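Local coordinates for protein polycyclic ketone monooxygenase (Myceliophthora thermophila, PDB 5MQ6) that uses FAD and NADPH to insert one oxygen atom beside the carbonyl of ketones, notably polycyclic ones, yielding esters or lactones, at residues K507-V519 against N526-A538. Numbering follows the deposited sequence.
Sequences KWQTHGAATLHGV and NLFFTPLSQSSQA
Gln534 OE1 is gripped twice by Thr515. Thr515 OG1 donates to Gln534 OE1 over a very short 2.5 Å, and the backbone N of Thr515 adds a weak bond, bent to 124° at the hydrogen. Thr515 OG1 also accepts a weak bond from Gly518 N, which ties the turn to the same amide. Beyond CG the Gln534 chain is extended (chi2 -156°), and this carries the amide along Thr515 to Ala513, whose CB lies 3.7 Å from Gln534 NE2. Trp508 meets Ser533 at its ring edge, while its NE1 has its polar partner in Gly485.

A water bridges the two loops. The water donates to Gly518 O at 2.6 Å and to Ser533 O, and it accepts from Leu532 N. Gly518 CA packs 3.3 Å from Ser533 O.

Further along, Val519 O accepts from Phe529 N at 2.9 Å. A chi1 of 35° turns the Phe529 ring back under the peptide, and Val519 O sits 3.5 Å above the ring centre. Thr515 CG2 reaches the same ring at its edge. An alanine in place of Phe529 would probably open a gap beneath the Val519 carbonyl and take away the ring edge that Thr515 CG2 meets. Val519 CG1 lies beside Pro531, and helix 541-562 packs against Val519 and Phe528 through Ile552.

Strand 527-529 pairs in parallel with strand 218-221, which in turn pairs with strand 78-84. The side chain of Thr530, just past strand 527-529, is about 5 Å from the bound FAD at the nearest atoms. The contact joins the loop after helix 504-511 to the edge of a sheet consistent with the Rossmann-type FAD-binding fold of this Baeyer-Villiger monooxygenase.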
ATOM      1  N   LYS A 507       0.675  20.868 -12.043  1.00 29.46           N
ATOM      2  CA  LYS A 507       0.572  20.212 -13.374  1.00 24.99           C
ATOM      3  C   LYS A 507      -0.442  19.052 -13.338  1.00 23.33           C
ATOM      4  O   LYS A 507      -1.341  18.939 -14.180  1.00 21.89           O
ATOM      5  CB  LYS A 507       1.925  19.677 -13.797  1.00 26.37           C
ATOM      6  CG  LYS A 507       2.025  19.135 -15.219  1.00 25.12           C
ATOM      7  CD  LYS A 507       3.391  18.545 -15.497  1.00 23.09           C
ATOM      8  CE  LYS A 507       3.376  17.677 -16.750  1.00 21.65           C
ATOM      9  NZ  LYS A 507       4.662  16.935 -16.953  1.00 21.37           N
ATOM     10  N   TRP A 508      -0.296  18.176 -12.359  1.00 23.33           N
ATOM     11  CA  TRP A 508      -1.138  17.007 -12.247  1.00 23.62           C
ATOM     12  C   TRP A 508      -2.633  17.367 -12.162  1.00 24.38           C
ATOM     13  O   TRP A 508      -3.463  16.754 -12.795  1.00 28.06           O
ATOM     14  CB  TRP A 508      -0.804  16.293 -10.935  1.00 26.36           C
ATOM     15  CG  TRP A 508      -1.027  14.852 -11.013  1.00 25.41           C
ATOM     16  CD1 TRP A 508      -2.120  14.161 -10.600  1.00 25.88           C
ATOM     17  CD2 TRP A 508      -0.093  13.890 -11.536  1.00 23.22           C
ATOM     18  NE1 TRP A 508      -1.923  12.809 -10.811  1.00 24.33           N
ATOM     19  CE2 TRP A 508      -0.678  12.614 -11.356  1.00 20.91           C
ATOM     20  CE3 TRP A 508       1.195  13.984 -12.067  1.00 22.95           C
ATOM     21  CZ2 TRP A 508      -0.055  11.478 -11.721  1.00 18.91           C
ATOM     22  CZ3 TRP A 508       1.824  12.806 -12.435  1.00 23.60           C
ATOM     23  CH2 TRP A 508       1.213  11.596 -12.263  1.00 19.73           C
ATOM     24  N   GLN A 509      -2.952  18.350 -11.322  1.00 25.12           N
ATOM     25  CA  GLN A 509      -4.352  18.739 -11.053  1.00 26.56           C
ATOM     26  C   GLN A 509      -4.942  19.536 -12.236  1.00 27.63           C
ATOM     27  O   GLN A 509      -6.111  19.390 -12.531  1.00 25.22           O
ATOM     28  CB  GLN A 509      -4.452  19.568  -9.798  1.00 22.27           C
ATOM     29  CG  GLN A 509      -3.997  18.987  -8.475  1.00 28.15           C
ATOM     30  CD  GLN A 509      -4.436  17.542  -8.260  1.00 33.02           C
ATOM     31  OE1 GLN A 509      -5.533  17.181  -8.648  1.00 35.04           O
ATOM     32  NE2 GLN A 509      -3.575  16.724  -7.652  1.00 31.38           N
ATOM     33  N   THR A 510      -4.122  20.350 -12.894  1.00 27.41           N
ATOM     34  CA  THR A 510      -4.572  21.206 -13.937  1.00 28.16           C
ATOM     35  C   THR A 510      -4.594  20.572 -15.281  1.00 31.83           C
ATOM     36  O   THR A 510      -5.548  20.743 -15.986  1.00 34.29           O
ATOM     37  CB  THR A 510      -3.732  22.488 -14.057  1.00 34.82           C
ATOM     38  OG1 THR A 510      -2.375  22.135 -14.365  1.00 49.08           O
ATOM     39  CG2 THR A 510      -3.744  23.305 -12.770  1.00 28.49           C
ATOM     40  N   HIS A 511      -3.534  19.868 -15.673  1.00 31.10           N
ATOM     41  CA  HIS A 511      -3.425  19.264 -16.990  1.00 31.58           C
ATOM     42  C   HIS A 511      -3.801  17.772 -16.961  1.00 33.65           C
ATOM     43  O   HIS A 511      -4.139  17.176 -18.029  1.00 32.39           O
ATOM     44  CB  HIS A 511      -1.991  19.495 -17.489  1.00 30.83           C
ATOM     45  CG  HIS A 511      -1.541  18.621 -18.651  1.00 44.18           C
ATOM     46  ND1 HIS A 511      -1.959  18.819 -19.965  1.00 40.59           N
ATOM     47  CD2 HIS A 511      -0.612  17.622 -18.702  1.00 37.68           C
ATOM     48  CE1 HIS A 511      -1.385  17.918 -20.746  1.00 47.17           C
ATOM     49  NE2 HIS A 511      -0.555  17.189 -20.009  1.00 46.51           N
ATOM     50  N   GLY A 512      -3.758  17.168 -15.772  1.00 29.19           N
ATOM     51  CA  GLY A 512      -4.059  15.733 -15.605  1.00 27.03           C
ATOM     52  C   GLY A 512      -2.786  14.913 -15.418  1.00 27.48           C
ATOM     53  O   GLY A 512      -1.650  15.362 -15.714  1.00 24.74           O
ATOM     54  N   ALA A 513      -2.963  13.661 -15.003  1.00 25.85           N
ATOM     55  CA  ALA A 513      -1.827  12.781 -14.822  1.00 21.62           C
ATOM     56  C   ALA A 513      -0.992  12.737 -16.090  1.00 18.74           C
ATOM     57  O   ALA A 513      -1.529  12.619 -17.216  1.00 19.93           O
ATOM     58  CB  ALA A 513      -2.276  11.394 -14.420  1.00 22.04           C
ATOM     59  N   ALA A 514       0.331  12.839 -15.936  1.00 18.57           N
ATOM     60  CA  ALA A 514       1.206  12.735 -17.085  1.00 18.75           C
ATOM     61  C   ALA A 514       2.539  12.168 -16.755  1.00 17.86           C
ATOM     62  O   ALA A 514       3.290  12.817 -16.038  1.00 18.39           O
ATOM     63  CB  ALA A 514       1.398  14.102 -17.744  1.00 20.85           C
ATOM     64  N   THR A 515       2.847  11.015 -17.312  1.00 14.82           N
ATOM     65  CA  THR A 515       4.089  10.356 -17.131  1.00 16.52           C
ATOM     66  C   THR A 515       4.425   9.585 -18.373  1.00 16.75           C
ATOM     67  O   THR A 515       3.637   9.463 -19.276  1.00 16.66           O
ATOM     68  CB  THR A 515       4.011   9.266 -16.046  1.00 16.97           C
ATOM     69  OG1 THR A 515       3.155   8.207 -16.488  1.00 16.71           O
ATOM     70  CG2 THR A 515       3.513   9.885 -14.747  1.00 17.68           C
ATOM     71  N   LEU A 516       5.648   9.070 -18.423  1.00 16.34           N
ATOM     72  CA  LEU A 516       5.950   7.922 -19.232  1.00 15.60           C
ATOM     73  C   LEU A 516       6.128   6.685 -18.296  1.00 16.87           C
ATOM     74  O   LEU A 516       6.935   6.694 -17.339  1.00 18.59           O
ATOM     75  CB  LEU A 516       7.154   8.087 -20.110  1.00 16.72           C
ATOM     76  CG  LEU A 516       7.489   6.945 -21.023  1.00 14.96           C
ATOM     77  CD1 LEU A 516       6.396   6.601 -21.939  1.00 14.40           C
ATOM     78  CD2 LEU A 516       8.810   7.147 -21.771  1.00 16.78           C
ATOM     79  N   HIS A 517       5.332   5.666 -18.576  1.00 16.18           N
ATOM     80  CA  HIS A 517       5.364   4.360 -17.872  1.00 17.15           C
ATOM     81  C   HIS A 517       5.049   4.395 -16.388  1.00 16.55           C
ATOM     82  O   HIS A 517       5.335   3.432 -15.626  1.00 18.49           O
ATOM     83  CB  HIS A 517       6.716   3.679 -18.149  1.00 17.86           C
ATOM     84  CG  HIS A 517       7.032   3.479 -19.604  1.00 19.34           C
ATOM     85  ND1 HIS A 517       8.333   3.393 -20.080  1.00 21.38           N
ATOM     86  CD2 HIS A 517       6.247   3.254 -20.673  1.00 20.18           C
ATOM     87  CE1 HIS A 517       8.312   3.148 -21.371  1.00 20.10           C
ATOM     88  NE2 HIS A 517       7.065   2.995 -21.739  1.00 19.09           N
ATOM     89  N   GLY A 518       4.493   5.508 -15.954  1.00 15.47           N
ATOM     90  CA  GLY A 518       4.191   5.794 -14.548  1.00 16.32           C
ATOM     91  C   GLY A 518       5.349   6.224 -13.667  1.00 15.97           C
ATOM     92  O   GLY A 518       5.164   6.407 -12.442  1.00 15.68           O
ATOM     93  N   VAL A 519       6.516   6.455 -14.240  1.00 14.31           N
ATOM     94  CA  VAL A 519       7.690   6.630 -13.360  1.00 17.92           C
ATOM     95  C   VAL A 519       8.405   7.966 -13.406  1.00 18.73           C
ATOM     96  O   VAL A 519       9.329   8.219 -12.587  1.00 15.73           O
ATOM     97  CB  VAL A 519       8.765   5.538 -13.634  1.00 18.66           C
ATOM     98  CG1 VAL A 519       8.184   4.154 -13.370  1.00 17.82           C
ATOM     99  CG2 VAL A 519       9.295   5.620 -15.015  1.00 19.34           C
ATOM    100  N   ASN A 526      15.653  13.946 -13.938  1.00 14.18           N
ATOM    101  CA  ASN A 526      16.317  13.208 -12.902  1.00 14.91           C
ATOM    102  C   ASN A 526      15.473  12.889 -11.707  1.00 14.24           C
ATOM    103  O   ASN A 526      16.004  12.568 -10.669  1.00 16.07           O
ATOM    104  CB  ASN A 526      17.675  13.831 -12.527  1.00 15.00           C
ATOM    105  CG  ASN A 526      18.711  13.618 -13.607  1.00 16.99           C
ATOM    106  OD1 ASN A 526      18.376  13.186 -14.719  1.00 19.63           O
ATOM    107  ND2 ASN A 526      19.996  13.921 -13.288  1.00 16.71           N
ATOM    108  N   LEU A 527      14.167  12.852 -11.863  1.00 14.93           N
ATOM    109  CA  LEU A 527      13.254  12.425 -10.766  1.00 16.58           C
ATOM    110  C   LEU A 527      12.534  11.244 -11.290  1.00 15.72           C
ATOM    111  O   LEU A 527      12.018  11.267 -12.411  1.00 13.61           O
ATOM    112  CB  LEU A 527      12.204  13.499 -10.507  1.00 17.80           C
ATOM    113  CG  LEU A 527      11.078  13.155  -9.521  1.00 18.14           C
ATOM    114  CD1 LEU A 527      11.597  12.911  -8.089  1.00 18.22           C
ATOM    115  CD2 LEU A 527       9.981  14.218  -9.552  1.00 17.73           C
ATOM    116  N   PHE A 528      12.463  10.211 -10.461  1.00 16.66           N
ATOM    117  CA  PHE A 528      11.695   9.032 -10.743  1.00 14.58           C
ATOM    118  C   PHE A 528      10.898   8.576  -9.554  1.00 13.70           C
ATOM    119  O   PHE A 528      11.286   8.856  -8.445  1.00 14.22           O
ATOM    120  CB  PHE A 528      12.645   7.883 -11.228  1.00 15.10           C
ATOM    121  CG  PHE A 528      13.334   8.189 -12.533  1.00 13.85           C
ATOM    122  CD1 PHE A 528      12.724   7.860 -13.779  1.00 14.48           C
ATOM    123  CD2 PHE A 528      14.577   8.744 -12.542  1.00 13.84           C
ATOM    124  CE1 PHE A 528      13.404   8.124 -14.952  1.00 16.44           C
ATOM    125  CE2 PHE A 528      15.240   9.051 -13.747  1.00 13.21           C
ATOM    126  CZ  PHE A 528      14.684   8.688 -14.921  1.00 15.14           C
ATOM    127  N   PHE A 529       9.825   7.836  -9.795  1.00 14.61           N
ATOM    128  CA  PHE A 529       8.950   7.409  -8.734  1.00 15.15           C
ATOM    129  C   PHE A 529       8.404   6.070  -9.065  1.00 14.76           C
ATOM    130  O   PHE A 529       8.207   5.758 -10.218  1.00 13.53           O
ATOM    131  CB  PHE A 529       7.855   8.454  -8.411  1.00 15.73           C
ATOM    132  CG  PHE A 529       7.326   9.230  -9.626  1.00 17.12           C
ATOM    133  CD1 PHE A 529       6.274   8.737 -10.379  1.00 17.81           C
ATOM    134  CD2 PHE A 529       7.852  10.482 -10.018  1.00 20.26           C
ATOM    135  CE1 PHE A 529       5.753   9.441 -11.483  1.00 18.21           C
ATOM    136  CE2 PHE A 529       7.337  11.151 -11.154  1.00 18.91           C
ATOM    137  CZ  PHE A 529       6.308  10.629 -11.891  1.00 15.61           C
ATOM    138  N   THR A 530       8.122   5.287  -8.024  1.00 15.57           N
ATOM    139  CA  THR A 530       7.618   3.930  -8.227  1.00 16.46           C
ATOM    140  C   THR A 530       6.274   4.069  -8.900  1.00 15.80           C
ATOM    141  O   THR A 530       5.548   4.956  -8.617  1.00 18.52           O
ATOM    142  CB  THR A 530       7.551   3.115  -6.931  1.00 16.99           C
ATOM    143  OG1 THR A 530       6.955   3.877  -5.894  1.00 19.43           O
ATOM    144  CG2 THR A 530       8.896   2.884  -6.366  1.00 17.80           C
ATOM    145  N   PRO A 531       5.992   3.249  -9.868  1.00 14.54           N
ATOM    146  CA  PRO A 531       4.803   3.559 -10.648  1.00 17.98           C
ATOM    147  C   PRO A 531       3.479   3.289  -9.905  1.00 22.52           C
ATOM    148  O   PRO A 531       3.267   2.181  -9.471  1.00 28.30           O
ATOM    149  CB  PRO A 531       4.958   2.646 -11.871  1.00 15.94           C
ATOM    150  CG  PRO A 531       5.811   1.490 -11.400  1.00 16.71           C
ATOM    151  CD  PRO A 531       6.647   1.992 -10.281  1.00 14.95           C
ATOM    152  N   LEU A 532       2.589   4.275  -9.865  1.00 21.72           N
ATOM    153  CA  LEU A 532       1.263   4.080  -9.393  1.00 25.08           C
ATOM    154  C   LEU A 532       0.299   4.509 -10.547  1.00 23.49           C
ATOM    155  O   LEU A 532      -0.029   3.752 -11.305  1.00 23.31           O
ATOM    156  CB  LEU A 532       1.056   4.853  -8.037  1.00 27.09           C
ATOM    157  CG  LEU A 532      -0.339   4.507  -7.434  1.00 35.66           C
ATOM    158  CD1 LEU A 532      -0.210   3.102  -6.847  1.00 35.37           C
ATOM    159  CD2 LEU A 532      -0.943   5.490  -6.396  1.00 35.26           C
ATOM    160  N   SER A 533      -0.074   5.758 -10.732  1.00 24.85           N
ATOM    161  CA  SER A 533      -0.827   6.171 -11.891  1.00 24.31           C
ATOM    162  C   SER A 533      -0.133   5.734 -13.221  1.00 25.69           C
ATOM    163  O   SER A 533       1.077   5.731 -13.320  1.00 25.95           O
ATOM    164  CB  SER A 533      -0.944   7.690 -11.954  1.00 27.98           C
ATOM    165  OG  SER A 533      -1.592   8.254 -10.874  1.00 37.83           O
ATOM    166  N   GLN A 534      -0.936   5.389 -14.219  1.00 21.06           N
ATOM    167  CA  GLN A 534      -0.502   5.172 -15.621  1.00 18.23           C
ATOM    168  C   GLN A 534       0.447   3.983 -15.727  1.00 20.66           C
ATOM    169  O   GLN A 534       1.414   4.015 -16.476  1.00 17.43           O
ATOM    170  CB  GLN A 534       0.175   6.466 -16.175  1.00 17.71           C
ATOM    171  CG  GLN A 534      -0.598   7.773 -15.870  1.00 17.29           C
ATOM    172  CD  GLN A 534      -0.223   8.840 -16.910  1.00 19.29           C
ATOM    173  OE1 GLN A 534       0.956   8.976 -17.293  1.00 16.96           O
ATOM    174  NE2 GLN A 534      -1.232   9.504 -17.451  1.00 19.81           N
ATOM    175  N   SER A 535       0.184   2.934 -14.958  1.00 21.47           N
ATOM    176  CA  SER A 535       1.033   1.788 -15.069  1.00 22.06           C
ATOM    177  C   SER A 535       0.166   0.491 -14.929  1.00 26.81           C
ATOM    178  O   SER A 535      -0.830   0.323 -15.597  1.00 27.96           O
ATOM    179  CB  SER A 535       2.134   1.952 -14.019  1.00 20.57           C
ATOM    180  OG  SER A 535       1.629   1.876 -12.651  1.00 21.09           O
ATOM    181  N   SER A 536       0.569  -0.413 -14.082  1.00 26.67           N
ATOM    182  CA  SER A 536      -0.207  -1.551 -13.683  1.00 24.83           C
ATOM    183  C   SER A 536       0.201  -1.825 -12.234  1.00 28.00           C
ATOM    184  O   SER A 536       1.173  -1.262 -11.751  1.00 32.57           O
ATOM    185  CB  SER A 536       0.141  -2.720 -14.624  1.00 27.59           C
ATOM    186  OG  SER A 536      -0.599  -3.897 -14.334  1.00 27.82           O
ATOM    187  N   GLN A 537      -0.548  -2.678 -11.555  1.00 23.94           N
ATOM    188  CA  GLN A 537      -0.319  -3.011 -10.171  1.00 27.59           C
ATOM    189  C   GLN A 537      -0.594  -4.547 -10.093  1.00 29.98           C
ATOM    190  O   GLN A 537      -1.250  -5.112 -10.937  1.00 18.31           O
ATOM    191  CB  GLN A 537      -1.301  -2.237  -9.282  1.00 34.49           C
ATOM    192  CG  GLN A 537      -2.753  -2.715  -9.538  1.00 39.07           C
ATOM    193  CD  GLN A 537      -3.889  -1.897  -8.932  1.00 49.01           C
ATOM    194  OE1 GLN A 537      -4.128  -1.891  -7.717  1.00 52.38           O
ATOM    195  NE2 GLN A 537      -4.647  -1.266  -9.795  1.00 53.92           N
ATOM    196  N   ALA A 538      -0.097  -5.167  -9.047  1.00 33.60           N
ATOM    197  CA  ALA A 538      -0.349  -6.510  -8.761  1.00 25.65           C
ATOM    198  C   ALA A 538      -0.847  -6.509  -7.338  1.00 27.48           C
ATOM    199  O   ALA A 538      -0.481  -5.626  -6.566  1.00 27.66           O
ATOM    200  CB  ALA A 538       0.938  -7.229  -8.927  1.00 25.47           C
TER
HETATM  201  O   HOH W   1       2.797   6.795 -11.430  1.00 17.11           O